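Local coordinates for putative cell surface protein (Streptococcus pyogenes, PDB 4OFQ), which is a cell-surface adhesin of the antigen I/II family whose C-terminal region, made of beta sandwiches, probably serves in bacterial attachment, at residues E98-L103 against T107-L112; G223-T228 against L256-I261; D248-D253 against T279-N284. All blocks are in the same frame, centred on the assembly; numbering follows the deposited sequence.

Contact 1. Residues E98-L103 against T107-L112; sequences EMRHVL and TLDDKL
Strand 97-102 turns through a short loop into helix 110-119, and the two segments come nearest at Val-102 and Leu-108, whose CA atoms lie 7.3 Å apart. Leu-112 meets Arg-100 from the opposite direction and sets CD1 over one face of the guanidinium, off centre, 3.4 Å from NE. Arg-100 suits the place because its methylenes, extended from CG to NE, carry the flat head out to the helix start. The edge of the head turns back to Glu-98 of its own strand: NE and NH2 both donate to Glu-98 OE1, the NE bond measuring 2.9 Å, with the oxygen in the guanidinium plane. Asp-109 OD2 lies 4.2 Å from Arg-100 NH2 but well out of that plane, at most an attraction of charges. Asp-109 is also the N-cap, and its OD1 accepts from Leu-112 N at 3.0 Å through the anti lone pair. Nearer the loop, Val-102 CG2 and Leu-108 CD1 touch at 4.0 Å, the side chains crossing at about a right angle. The salt bridge should restrain the guanidinium's rotation, and the helix start lies against an outermost strand of the six-stranded mixed sheet through van der Waals contacts and probably a weak charge attraction.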
ATOM      1  N   GLU A  98     -17.291  22.707   4.700  1.00 12.21           N
ATOM      2  CA  GLU A  98     -17.214  22.045   5.989  1.00 12.17           C
ATOM      3  C   GLU A  98     -16.636  20.670   5.738  1.00 14.47           C
ATOM      4  O   GLU A  98     -17.159  19.924   4.911  1.00 16.40           O
ATOM      5  CB  GLU A  98     -18.601  21.869   6.594  1.00 12.69           C
ATOM      6  CG  GLU A  98     -19.367  23.160   6.810  1.00 16.45           C
ATOM      7  CD  GLU A  98     -20.572  22.970   7.703  1.00 22.99           C
ATOM      8  OE1 GLU A  98     -21.026  21.810   7.840  1.00 20.30           O
ATOM      9  OE2 GLU A  98     -21.060  23.979   8.265  1.00 24.46           O
ATOM     10  N   MET A  99     -15.557  20.333   6.432  1.00 14.02           N
ATOM     11  CA  MET A  99     -15.008  18.985   6.347  1.00 15.84           C
ATOM     12  C   MET A  99     -15.456  18.191   7.568  1.00 17.77           C
ATOM     13  O   MET A  99     -15.087  18.527   8.693  1.00 15.96           O
ATOM     14  CB  MET A  99     -13.478  19.007   6.281  1.00 11.26           C
ATOM     15  CG  MET A  99     -12.883  17.604   6.187  1.00  9.81           C
ATOM     16  SD  MET A  99     -11.094  17.566   5.924  1.00 20.54           S
ATOM     17  CE  MET A  99     -10.862  18.730   4.606  1.00 24.37           C
ATOM     18  N   ARG A 100     -16.257  17.149   7.349  1.00 10.85           N
ATOM     19  CA  ARG A 100     -16.822  16.379   8.457  1.00 11.59           C
ATOM     20  C   ARG A 100     -16.401  14.919   8.380  1.00 14.81           C
ATOM     21  O   ARG A 100     -16.682  14.232   7.391  1.00 10.72           O
ATOM     22  CB  ARG A 100     -18.365  16.479   8.466  1.00 11.89           C
ATOM     23  CG  ARG A 100     -18.908  17.847   8.847  1.00 12.44           C
ATOM     24  CD  ARG A 100     -20.424  17.864   8.649  1.00 19.35           C
ATOM     25  NE  ARG A 100     -21.019  19.150   8.986  1.00 21.62           N
ATOM     26  CZ  ARG A 100     -21.725  19.377  10.090  1.00 20.73           C
ATOM     27  NH1 ARG A 100     -21.926  18.401  10.973  1.00 15.31           N
ATOM     28  NH2 ARG A 100     -22.225  20.582  10.310  1.00 17.06           N
ATOM     29  N   HIS A 101     -15.724  14.440   9.419  1.00 11.42           N
ATOM     30  CA  HIS A 101     -15.340  13.042   9.458  1.00 13.55           C
ATOM     31  C   HIS A 101     -16.491  12.328  10.143  1.00 14.55           C
ATOM     32  O   HIS A 101     -16.660  12.435  11.366  1.00 14.28           O
ATOM     33  CB  HIS A 101     -14.030  12.839  10.227  1.00 11.83           C
ATOM     34  CG  HIS A 101     -13.431  11.477  10.041  1.00 11.38           C
ATOM     35  ND1 HIS A 101     -12.349  11.034  10.769  1.00 13.70           N
ATOM     36  CD2 HIS A 101     -13.775  10.454   9.219  1.00 14.79           C
ATOM     37  CE1 HIS A 101     -12.038   9.806  10.393  1.00 17.78           C
ATOM     38  NE2 HIS A 101     -12.887   9.431   9.451  1.00 10.72           N
ATOM     39  N   VAL A 102     -17.310  11.636   9.361  1.00 11.65           N
ATOM     40  CA  VAL A 102     -18.493  10.980   9.914  1.00 12.52           C
ATOM     41  C   VAL A 102     -18.214   9.514  10.254  1.00 17.04           C
ATOM     42  O   VAL A 102     -18.059   8.677   9.360  1.00 15.62           O
ATOM     43  CB  VAL A 102     -19.679  11.077   8.957  1.00 12.86           C
ATOM     44  CG1 VAL A 102     -20.902  10.407   9.573  1.00 13.95           C
ATOM     45  CG2 VAL A 102     -19.953  12.544   8.636  1.00 12.73           C
ATOM     46  N   LEU A 103     -18.162   9.198  11.545  1.00 13.29           N
ATOM     47  CA  LEU A 103     -17.763   7.856  11.967  1.00 13.56           C
ATOM     48  C   LEU A 103     -18.960   6.906  11.997  1.00 15.57           C
ATOM     49  O   LEU A 103     -18.807   5.683  11.955  1.00 16.49           O
ATOM     50  CB  LEU A 103     -17.044   7.893  13.323  1.00 13.80           C
ATOM     51  CG  LEU A 103     -15.748   8.718  13.340  1.00 13.98           C
ATOM     52  CD1 LEU A 103     -15.096   8.706  14.728  1.00 14.56           C
ATOM     53  CD2 LEU A 103     -14.760   8.232  12.258  1.00 17.01           C
ATOM     54  N   THR A 107     -26.154   9.460  14.906  1.00 20.88           N
ATOM     55  CA  THR A 107     -26.546  10.769  15.411  1.00 21.16           C
ATOM     56  C   THR A 107     -25.930  11.901  14.590  1.00 19.84           C
ATOM     57  O   THR A 107     -25.747  13.016  15.084  1.00 23.22           O
ATOM     58  CB  THR A 107     -26.251  10.941  16.935  1.00 21.88           C
ATOM     59  OG1 THR A 107     -24.892  10.586  17.225  1.00 20.99           O
ATOM     60  CG2 THR A 107     -27.173  10.060  17.757  1.00 23.57           C
ATOM     61  N   LEU A 108     -25.616  11.602  13.332  1.00 18.92           N
ATOM     62  CA  LEU A 108     -25.165  12.619  12.382  1.00 28.07           C
ATOM     63  C   LEU A 108     -26.170  13.766  12.339  1.00 18.47           C
ATOM     64  O   LEU A 108     -27.377  13.529  12.422  1.00 19.59           O
ATOM     65  CB  LEU A 108     -25.018  12.010  10.976  1.00 17.19           C
ATOM     66  CG  LEU A 108     -24.871  12.985   9.790  1.00 16.42           C
ATOM     67  CD1 LEU A 108     -23.555  13.765   9.882  1.00 15.37           C
ATOM     68  CD2 LEU A 108     -24.967  12.248   8.452  1.00 22.03           C
ATOM     69  N   ASP A 109     -25.659  14.994  12.231  1.00 18.72           N
ATOM     70  CA  ASP A 109     -26.460  16.196  11.998  1.00 22.04           C
ATOM     71  C   ASP A 109     -27.740  15.885  11.222  1.00 26.64           C
ATOM     72  O   ASP A 109     -27.677  15.437  10.081  1.00 18.52           O
ATOM     73  CB  ASP A 109     -25.621  17.201  11.209  1.00 25.43           C
ATOM     74  CG  ASP A 109     -26.366  18.491  10.912  1.00 26.31           C
ATOM     75  OD1 ASP A 109     -27.234  18.489  10.014  1.00 25.17           O
ATOM     76  OD2 ASP A 109     -26.055  19.513  11.561  1.00 26.95           O
ATOM     77  N   ASP A 110     -28.896  16.123  11.838  1.00 25.98           N
ATOM     78  CA  ASP A 110     -30.171  15.655  11.276  1.00 24.37           C
ATOM     79  C   ASP A 110     -30.457  16.155   9.858  1.00 24.49           C
ATOM     80  O   ASP A 110     -30.998  15.424   9.030  1.00 24.52           O
ATOM     81  CB  ASP A 110     -31.337  15.978  12.219  1.00 33.72           C
ATOM     82  CG  ASP A 110     -31.368  17.439  12.639  1.00 49.38           C
ATOM     83  OD1 ASP A 110     -30.620  18.257  12.057  1.00 52.36           O
ATOM     84  OD2 ASP A 110     -32.153  17.773  13.554  1.00 59.55           O
ATOM     85  N   LYS A 111     -30.080  17.396   9.578  1.00 21.34           N
ATOM     86  CA  LYS A 111     -30.272  17.960   8.248  1.00 23.77           C
ATOM     87  C   LYS A 111     -29.428  17.240   7.203  1.00 20.43           C
ATOM     88  O   LYS A 111     -29.913  16.913   6.116  1.00 19.12           O
ATOM     89  CB  LYS A 111     -29.931  19.451   8.242  1.00 30.83           C
ATOM     90  CG  LYS A 111     -30.123  20.108   6.883  1.00 42.73           C
ATOM     91  CD  LYS A 111     -29.548  21.523   6.834  1.00 48.56           C
ATOM     92  CE  LYS A 111     -28.026  21.512   6.720  1.00 43.98           C
ATOM     93  NZ  LYS A 111     -27.498  22.887   6.529  1.00 41.90           N
ATOM     94  N   LEU A 112     -28.157  17.010   7.524  1.00 18.49           N
ATOM     95  CA  LEU A 112     -27.266  16.345   6.588  1.00 18.80           C
ATOM     96  C   LEU A 112     -27.663  14.883   6.419  1.00 20.45           C
ATOM     97  O   LEU A 112     -27.565  14.319   5.324  1.00 19.43           O
ATOM     98  CB  LEU A 112     -25.805  16.465   7.052  1.00 17.70           C
ATOM     99  CG  LEU A 112     -25.239  17.885   7.026  1.00 19.87           C
ATOM    100  CD1 LEU A 112     -23.831  17.909   7.580  1.00 23.91           C
ATOM    101  CD2 LEU A 112     -25.248  18.405   5.597  1.00 21.21           C
TER

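Contact 2. Residues G223-T228 against L256-I261; sequences GWVVPT and LATVDI
Val-225 points its CG1 methyl at CG1 of Val-259, and the two side chains meet tip to tip at 4.0 Å. With CG1 anti to the backbone N (chi1 174°), Val-225 turns its other methyl, CG2, to Thr-258, the residue before Val-259, where OG1 lies 4.3 Å away. Short branched residues fit here: with the CA atoms of Val-225 and Val-259 7.9 Å from each other, two valines just bring their methyls together, each offering a compact apolar end. Glu-307 also touches Val-259. Segment 223-228 is the loop that leaves strand 216-222, while 256-261 takes in the end of strand 248-257 and runs on into the loop; in the four-stranded antiparallel sheet of this C-terminal domain, strand 310-318 lies between those two strands. The contact therefore joins the chain at the ends of two strands that are not direct neighbours. Asp-311 at the start of the intervening strand accepts from Gly-223 N through OD1, and its backbone pairs with Leu-256. Beside the valines the link is polar and runs through a water, which donates to Gly-223 O at 2.8 Å and accepts from Thr-258 OG1 at 2.7 Å.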
ATOM      1  N   GLY A 223      12.990 -15.242   0.396  1.00  6.70           N
ATOM      2  CA  GLY A 223      12.411 -13.913   0.215  1.00  7.50           C
ATOM      3  C   GLY A 223      11.017 -13.955  -0.394  1.00 13.59           C
ATOM      4  O   GLY A 223      10.646 -14.898  -1.094  1.00 14.55           O
ATOM      5  N   TRP A 224      10.234 -12.918  -0.123  1.00 13.88           N
ATOM      6  CA  TRP A 224       8.884 -12.826  -0.654  1.00  7.48           C
ATOM      7  C   TRP A 224       8.999 -12.461  -2.121  1.00  9.28           C
ATOM      8  O   TRP A 224       9.868 -11.680  -2.507  1.00 11.97           O
ATOM      9  CB  TRP A 224       8.095 -11.746   0.124  1.00  7.58           C
ATOM     10  CG  TRP A 224       6.716 -11.477  -0.378  1.00  8.26           C
ATOM     11  CD1 TRP A 224       5.641 -12.320  -0.329  1.00 15.66           C
ATOM     12  CD2 TRP A 224       6.245 -10.267  -0.991  1.00 12.68           C
ATOM     13  NE1 TRP A 224       4.539 -11.720  -0.897  1.00 12.84           N
ATOM     14  CE2 TRP A 224       4.881 -10.455  -1.298  1.00 13.03           C
ATOM     15  CE3 TRP A 224       6.846  -9.043  -1.302  1.00 11.82           C
ATOM     16  CZ2 TRP A 224       4.103  -9.463  -1.900  1.00 10.99           C
ATOM     17  CZ3 TRP A 224       6.070  -8.052  -1.904  1.00  9.48           C
ATOM     18  CH2 TRP A 224       4.714  -8.276  -2.205  1.00 12.09           C
ATOM     19  N   VAL A 225       8.143 -13.044  -2.951  1.00  9.28           N
ATOM     20  CA  VAL A 225       8.141 -12.709  -4.372  1.00  9.16           C
ATOM     21  C   VAL A 225       7.256 -11.472  -4.606  1.00 13.56           C
ATOM     22  O   VAL A 225       6.072 -11.467  -4.262  1.00 10.38           O
ATOM     23  CB  VAL A 225       7.647 -13.874  -5.224  1.00 10.74           C
ATOM     24  CG1 VAL A 225       7.511 -13.430  -6.670  1.00 14.85           C
ATOM     25  CG2 VAL A 225       8.621 -15.085  -5.104  1.00 17.55           C
ATOM     26  N   VAL A 226       7.848 -10.424  -5.174  1.00 10.21           N
ATOM     27  CA  VAL A 226       7.112  -9.212  -5.514  1.00 14.54           C
ATOM     28  C   VAL A 226       6.359  -9.474  -6.805  1.00 18.61           C
ATOM     29  O   VAL A 226       6.970  -9.804  -7.820  1.00 16.63           O
ATOM     30  CB  VAL A 226       8.072  -8.024  -5.692  1.00 10.12           C
ATOM     31  CG1 VAL A 226       7.320  -6.750  -6.033  1.00 10.79           C
ATOM     32  CG2 VAL A 226       8.879  -7.816  -4.423  1.00 11.17           C
ATOM     33  N   PRO A 227       5.027  -9.342  -6.771  1.00 12.86           N
ATOM     34  CA  PRO A 227       4.182  -9.747  -7.896  1.00 15.31           C
ATOM     35  C   PRO A 227       4.103  -8.694  -8.975  1.00 14.72           C
ATOM     36  O   PRO A 227       4.383  -7.516  -8.705  1.00 13.22           O
ATOM     37  CB  PRO A 227       2.803  -9.896  -7.249  1.00 13.84           C
ATOM     38  CG  PRO A 227       2.812  -8.820  -6.182  1.00 16.42           C
ATOM     39  CD  PRO A 227       4.228  -8.856  -5.626  1.00 11.56           C
ATOM     40  N   THR A 228       3.704  -9.110 -10.175  1.00 14.45           N
ATOM     41  CA  THR A 228       3.466  -8.171 -11.260  1.00 15.36           C
ATOM     42  C   THR A 228       2.111  -7.516 -11.056  1.00 16.08           C
ATOM     43  O   THR A 228       1.349  -7.924 -10.179  1.00 16.01           O
ATOM     44  CB  THR A 228       3.512  -8.845 -12.646  1.00 21.93           C
ATOM     45  OG1 THR A 228       2.493  -9.846 -12.723  1.00 20.44           O
ATOM     46  CG2 THR A 228       4.862  -9.496 -12.879  1.00 18.66           C
ATOM     47  N   LEU A 256      20.304 -16.110  -4.633  1.00 10.71           N
ATOM     48  CA  LEU A 256      19.875 -16.568  -5.956  1.00 13.77           C
ATOM     49  C   LEU A 256      18.515 -16.005  -6.344  1.00 13.35           C
ATOM     50  O   LEU A 256      17.624 -15.875  -5.506  1.00 11.49           O
ATOM     51  CB  LEU A 256      19.771 -18.093  -5.987  1.00 13.69           C
ATOM     52  CG  LEU A 256      21.022 -18.871  -5.588  1.00 16.22           C
ATOM     53  CD1 LEU A 256      20.740 -20.369  -5.571  1.00 21.13           C
ATOM     54  CD2 LEU A 256      22.138 -18.542  -6.550  1.00 13.62           C
ATOM     55  N   ALA A 257      18.340 -15.710  -7.622  1.00 13.42           N
ATOM     56  CA  ALA A 257      17.029 -15.284  -8.103  1.00 15.97           C
ATOM     57  C   ALA A 257      16.059 -16.454  -7.994  1.00 13.96           C
ATOM     58  O   ALA A 257      16.414 -17.588  -8.321  1.00 13.83           O
ATOM     59  CB  ALA A 257      17.122 -14.788  -9.542  1.00 16.86           C
ATOM     60  N   THR A 258      14.846 -16.192  -7.503  1.00 13.08           N
ATOM     61  CA  THR A 258      13.825 -17.239  -7.435  1.00 15.84           C
ATOM     62  C   THR A 258      12.735 -17.109  -8.501  1.00 17.41           C
ATOM     63  O   THR A 258      11.825 -17.939  -8.567  1.00 15.16           O
ATOM     64  CB  THR A 258      13.176 -17.304  -6.044  1.00 16.07           C
ATOM     65  OG1 THR A 258      12.799 -15.988  -5.635  1.00 16.46           O
ATOM     66  CG2 THR A 258      14.155 -17.880  -5.032  1.00 16.70           C
ATOM     67  N   VAL A 259      12.828 -16.064  -9.322  1.00 12.28           N
ATOM     68  CA  VAL A 259      11.966 -15.883 -10.488  1.00 15.65           C
ATOM     69  C   VAL A 259      12.814 -15.274 -11.598  1.00 14.65           C
ATOM     70  O   VAL A 259      13.893 -14.757 -11.324  1.00 15.81           O
ATOM     71  CB  VAL A 259      10.812 -14.887 -10.219  1.00 18.13           C
ATOM     72  CG1 VAL A 259       9.842 -15.424  -9.164  1.00 20.60           C
ATOM     73  CG2 VAL A 259      11.366 -13.518  -9.812  1.00 17.97           C
ATOM     74  N   ASP A 260      12.340 -15.333 -12.838  1.00 15.26           N
ATOM     75  CA  ASP A 260      12.953 -14.564 -13.914  1.00 23.12           C
ATOM     76  C   ASP A 260      12.721 -13.069 -13.673  1.00 25.51           C
ATOM     77  O   ASP A 260      11.592 -12.639 -13.423  1.00 24.63           O
ATOM     78  CB  ASP A 260      12.365 -14.934 -15.280  1.00 23.39           C
ATOM     79  CG  ASP A 260      12.735 -16.332 -15.735  1.00 28.12           C
ATOM     80  OD1 ASP A 260      13.699 -16.931 -15.209  1.00 23.71           O
ATOM     81  OD2 ASP A 260      12.053 -16.830 -16.652  1.00 36.58           O
ATOM     82  N   ILE A 261      13.790 -12.285 -13.757  1.00 18.03           N
ATOM     83  CA  ILE A 261      13.739 -10.848 -13.484  1.00 17.77           C
ATOM     84  C   ILE A 261      14.059 -10.057 -14.752  1.00 18.61           C
ATOM     85  O   ILE A 261      15.117 -10.237 -15.350  1.00 24.66           O
ATOM     86  CB  ILE A 261      14.735 -10.448 -12.366  1.00 18.29           C
ATOM     87  CG1 ILE A 261      14.433 -11.222 -11.079  1.00 16.88           C
ATOM     88  CG2 ILE A 261      14.691  -8.934 -12.102  1.00 13.97           C
ATOM     89  CD1 ILE A 261      15.580 -11.214 -10.077  1.00 17.45           C
TER
HETATM   90  O   HOH W   1      11.944 -16.380  -3.063  1.00 13.86           O

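Contact 3. Residues D248-D253 against T279-N284; sequences DLYQKD and TETVYN
Tyr-250 and Tyr-283 form the tight part of this contact, an offset stack with ring centroids 4.7 Å apart and planes at 19°. The side chains slide past each other in opposite directions, which brings Tyr-250 CB over the centre of the Tyr-283 ring in a CH-pi contact, 3.7 Å from the centroid. CG of each tyrosine is anti to its backbone N (chi1 179° and 177°), which sends the long flat rings across the gap between strands whose axes stay 9.4 Å apart. The opposite face of Tyr-250 lies against Lys-252 N. At the far end Thr-281 OG1 donates to the syn lone pair of Asp-253 OD2 at 2.7 Å; that oxygen also binds Tyr-290 OH, so two hydroxyls hold the carboxylate. Elsewhere the link is indirect: in place of direct packing, one water donates to Asp-248 O, accepts from Tyr-250 N and lies 2.6 Å from Tyr-283 OH. A classic beta bulge puts an extra residue opposite Val-315, at Gln-251 and Lys-252, so Tyr-250 and Asp-253, three apart, both point toward 279-284. Strand 248-257 is outermost in its sheet, whereas 279-284 pairs with strand 289-294 of another; such side-chain packing, without backbone pairing, is that of facing sheets in a beta sandwich.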
ATOM      1  N   ASP A 248      26.530 -20.562  16.439  1.00 16.06           N
ATOM      2  CA  ASP A 248      26.620 -20.636  14.978  1.00 15.49           C
ATOM      3  C   ASP A 248      27.713 -19.691  14.519  1.00 17.11           C
ATOM      4  O   ASP A 248      27.657 -18.489  14.779  1.00 18.36           O
ATOM      5  CB  ASP A 248      25.317 -20.197  14.314  1.00 13.82           C
ATOM      6  CG  ASP A 248      24.255 -21.290  14.262  1.00 15.58           C
ATOM      7  OD1 ASP A 248      24.568 -22.470  14.517  1.00 14.02           O
ATOM      8  OD2 ASP A 248      23.087 -20.945  13.961  1.00 13.59           O
ATOM      9  N   LEU A 249      28.715 -20.225  13.838  1.00 13.27           N
ATOM     10  CA  LEU A 249      29.787 -19.375  13.342  1.00 17.84           C
ATOM     11  C   LEU A 249      29.635 -19.186  11.830  1.00 19.18           C
ATOM     12  O   LEU A 249      29.835 -20.126  11.058  1.00 19.98           O
ATOM     13  CB  LEU A 249      31.144 -19.987  13.696  1.00 17.18           C
ATOM     14  CG  LEU A 249      32.410 -19.321  13.148  1.00 25.72           C
ATOM     15  CD1 LEU A 249      32.669 -17.982  13.818  1.00 31.21           C
ATOM     16  CD2 LEU A 249      33.589 -20.252  13.314  1.00 28.26           C
ATOM     17  N   TYR A 250      29.261 -17.973  11.427  1.00 14.53           N
ATOM     18  CA  TYR A 250      29.102 -17.612  10.016  1.00 17.64           C
ATOM     19  C   TYR A 250      30.303 -18.013   9.159  1.00 17.96           C
ATOM     20  O   TYR A 250      31.454 -17.746   9.516  1.00 17.54           O
ATOM     21  CB  TYR A 250      28.841 -16.105   9.878  1.00 21.09           C
ATOM     22  CG  TYR A 250      28.688 -15.610   8.454  1.00 20.14           C
ATOM     23  CD1 TYR A 250      27.466 -15.671   7.802  1.00 18.24           C
ATOM     24  CD2 TYR A 250      29.761 -15.057   7.773  1.00 22.10           C
ATOM     25  CE1 TYR A 250      27.326 -15.211   6.494  1.00 18.26           C
ATOM     26  CE2 TYR A 250      29.630 -14.590   6.467  1.00 14.85           C
ATOM     27  CZ  TYR A 250      28.413 -14.670   5.840  1.00 13.52           C
ATOM     28  OH  TYR A 250      28.293 -14.206   4.552  1.00 15.47           O
ATOM     29  N   GLN A 251      30.022 -18.659   8.029  1.00 14.35           N
ATOM     30  CA  GLN A 251      31.067 -19.051   7.084  1.00 18.25           C
ATOM     31  C   GLN A 251      30.963 -18.248   5.790  1.00 17.48           C
ATOM     32  O   GLN A 251      31.921 -17.596   5.383  1.00 17.09           O
ATOM     33  CB  GLN A 251      30.985 -20.544   6.768  1.00 16.62           C
ATOM     34  CG  GLN A 251      31.123 -21.450   7.985  1.00 21.96           C
ATOM     35  CD  GLN A 251      32.497 -21.354   8.602  1.00 22.69           C
ATOM     36  OE1 GLN A 251      33.505 -21.589   7.928  1.00 22.05           O
ATOM     37  NE2 GLN A 251      32.555 -20.991   9.887  1.00 23.21           N
ATOM     38  N   LYS A 252      29.798 -18.290   5.154  1.00 18.10           N
ATOM     39  CA  LYS A 252      29.625 -17.632   3.860  1.00 15.93           C
ATOM     40  C   LYS A 252      28.150 -17.545   3.495  1.00 13.88           C
ATOM     41  O   LYS A 252      27.309 -18.199   4.112  1.00 15.93           O
ATOM     42  CB  LYS A 252      30.374 -18.414   2.779  1.00 15.79           C
ATOM     43  CG  LYS A 252      29.640 -19.661   2.309  1.00 22.55           C
ATOM     44  CD  LYS A 252      30.321 -20.271   1.093  1.00 31.30           C
ATOM     45  CE  LYS A 252      29.319 -20.932   0.164  1.00 33.50           C
ATOM     46  NZ  LYS A 252      28.322 -19.980  -0.392  1.00 28.32           N
ATOM     47  N   ASP A 253      27.821 -16.732   2.495  1.00 13.90           N
ATOM     48  CA  ASP A 253      26.451 -16.736   2.006  1.00 11.99           C
ATOM     49  C   ASP A 253      26.391 -16.870   0.496  1.00 12.47           C
ATOM     50  O   ASP A 253      27.425 -16.953  -0.183  1.00 13.74           O
ATOM     51  CB  ASP A 253      25.680 -15.499   2.477  1.00 11.27           C
ATOM     52  CG  ASP A 253      26.208 -14.211   1.861  1.00 15.81           C
ATOM     53  OD1 ASP A 253      27.211 -14.255   1.115  1.00 21.70           O
ATOM     54  OD2 ASP A 253      25.618 -13.140   2.126  1.00 17.09           O
ATOM     55  N   THR A 279      24.299  -6.986  -4.752  1.00 18.40           N
ATOM     56  CA  THR A 279      24.035  -6.896  -3.318  1.00 15.32           C
ATOM     57  C   THR A 279      25.283  -6.563  -2.514  1.00 16.21           C
ATOM     58  O   THR A 279      26.405  -6.553  -3.037  1.00 17.52           O
ATOM     59  CB  THR A 279      23.470  -8.215  -2.753  1.00 17.01           C
ATOM     60  OG1 THR A 279      24.452  -9.254  -2.894  1.00 19.18           O
ATOM     61  CG2 THR A 279      22.194  -8.618  -3.474  1.00 16.78           C
ATOM     62  N   GLU A 280      25.068  -6.310  -1.231  1.00 16.53           N
ATOM     63  CA  GLU A 280      26.157  -6.107  -0.282  1.00 22.68           C
ATOM     64  C   GLU A 280      25.856  -6.929   0.957  1.00 20.62           C
ATOM     65  O   GLU A 280      24.758  -6.859   1.511  1.00 17.82           O
ATOM     66  CB  GLU A 280      26.280  -4.633   0.109  1.00 30.08           C
ATOM     67  CG  GLU A 280      26.617  -3.694  -1.040  1.00 44.89           C
ATOM     68  CD  GLU A 280      26.413  -2.230  -0.673  1.00 53.19           C
ATOM     69  OE1 GLU A 280      26.342  -1.918   0.538  1.00 57.48           O
ATOM     70  OE2 GLU A 280      26.314  -1.394  -1.597  1.00 52.62           O
ATOM     71  N   THR A 281      26.829  -7.723   1.382  1.00 15.52           N
ATOM     72  CA  THR A 281      26.673  -8.514   2.588  1.00 17.22           C
ATOM     73  C   THR A 281      27.497  -7.878   3.687  1.00 20.90           C
ATOM     74  O   THR A 281      28.649  -7.507   3.472  1.00 22.24           O
ATOM     75  CB  THR A 281      27.140  -9.967   2.370  1.00 16.04           C
ATOM     76  OG1 THR A 281      26.242 -10.628   1.468  1.00 17.36           O
ATOM     77  CG2 THR A 281      27.181 -10.727   3.703  1.00 15.68           C
ATOM     78  N   VAL A 282      26.902  -7.726   4.861  1.00 15.35           N
ATOM     79  CA  VAL A 282      27.663  -7.269   6.019  1.00 20.53           C
ATOM     80  C   VAL A 282      27.450  -8.249   7.161  1.00 19.65           C
ATOM     81  O   VAL A 282      26.311  -8.539   7.544  1.00 22.30           O
ATOM     82  CB  VAL A 282      27.240  -5.859   6.471  1.00 26.18           C
ATOM     83  CG1 VAL A 282      27.988  -5.470   7.747  1.00 31.78           C
ATOM     84  CG2 VAL A 282      27.506  -4.839   5.366  1.00 24.42           C
ATOM     85  N   TYR A 283      28.537  -8.795   7.684  1.00 17.21           N
ATOM     86  CA  TYR A 283      28.426  -9.599   8.888  1.00 16.14           C
ATOM     87  C   TYR A 283      29.286  -9.037   9.990  1.00 18.02           C
ATOM     88  O   TYR A 283      30.482  -8.785   9.803  1.00 19.40           O
ATOM     89  CB  TYR A 283      28.774 -11.067   8.651  1.00 15.57           C
ATOM     90  CG  TYR A 283      28.716 -11.869   9.933  1.00 17.49           C
ATOM     91  CD1 TYR A 283      27.494 -12.181  10.526  1.00 14.56           C
ATOM     92  CD2 TYR A 283      29.878 -12.292  10.560  1.00 19.13           C
ATOM     93  CE1 TYR A 283      27.435 -12.898  11.714  1.00 15.94           C
ATOM     94  CE2 TYR A 283      29.830 -13.015  11.737  1.00 25.87           C
ATOM     95  CZ  TYR A 283      28.606 -13.314  12.309  1.00 22.69           C
ATOM     96  OH  TYR A 283      28.558 -14.026  13.483  1.00 33.49           O
ATOM     97  N   ASN A 284      28.670  -8.841  11.146  1.00 18.77           N
ATOM     98  CA  ASN A 284      29.371  -8.314  12.308  1.00 24.36           C
ATOM     99  C   ASN A 284      29.760  -9.447  13.243  1.00 24.17           C
ATOM    100  O   ASN A 284      28.913  -9.982  13.956  1.00 19.59           O
ATOM    101  CB  ASN A 284      28.478  -7.305  13.041  1.00 26.82           C
ATOM    102  CG  ASN A 284      29.205  -6.577  14.166  1.00 32.53           C
ATOM    103  OD1 ASN A 284      30.070  -7.136  14.839  1.00 32.69           O
ATOM    104  ND2 ASN A 284      28.844  -5.317  14.373  1.00 38.04           N
TER
HETATM  105  O   HOH W   2      27.592 -16.409  13.183  1.00 25.73           O

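Overall arrangement
Contact 1 belongs to the C2-type family region, whereas contacts 2 and 3 lie together in the C-terminal family region, on the opposite side of the chain's centre. From contact 1, the centre of contact 2 is about 47 Å away and that of contact 3 about 58 Å; the nearest atoms are about 28 Å and about 41 Å apart, so contact 1 touches neither. Contacts 2 and 3 share strand 248-257, with centres about 22 Å apart: contact 3 uses its beginning and contact 2 its end, and their segments alternate along the chain. Contact 1 is near the metal: the side chain of Val-102 is about 9 Å from the calcium ion, though not among its ligands Asp-69, Tyr-70, Val-124 and Glu-126.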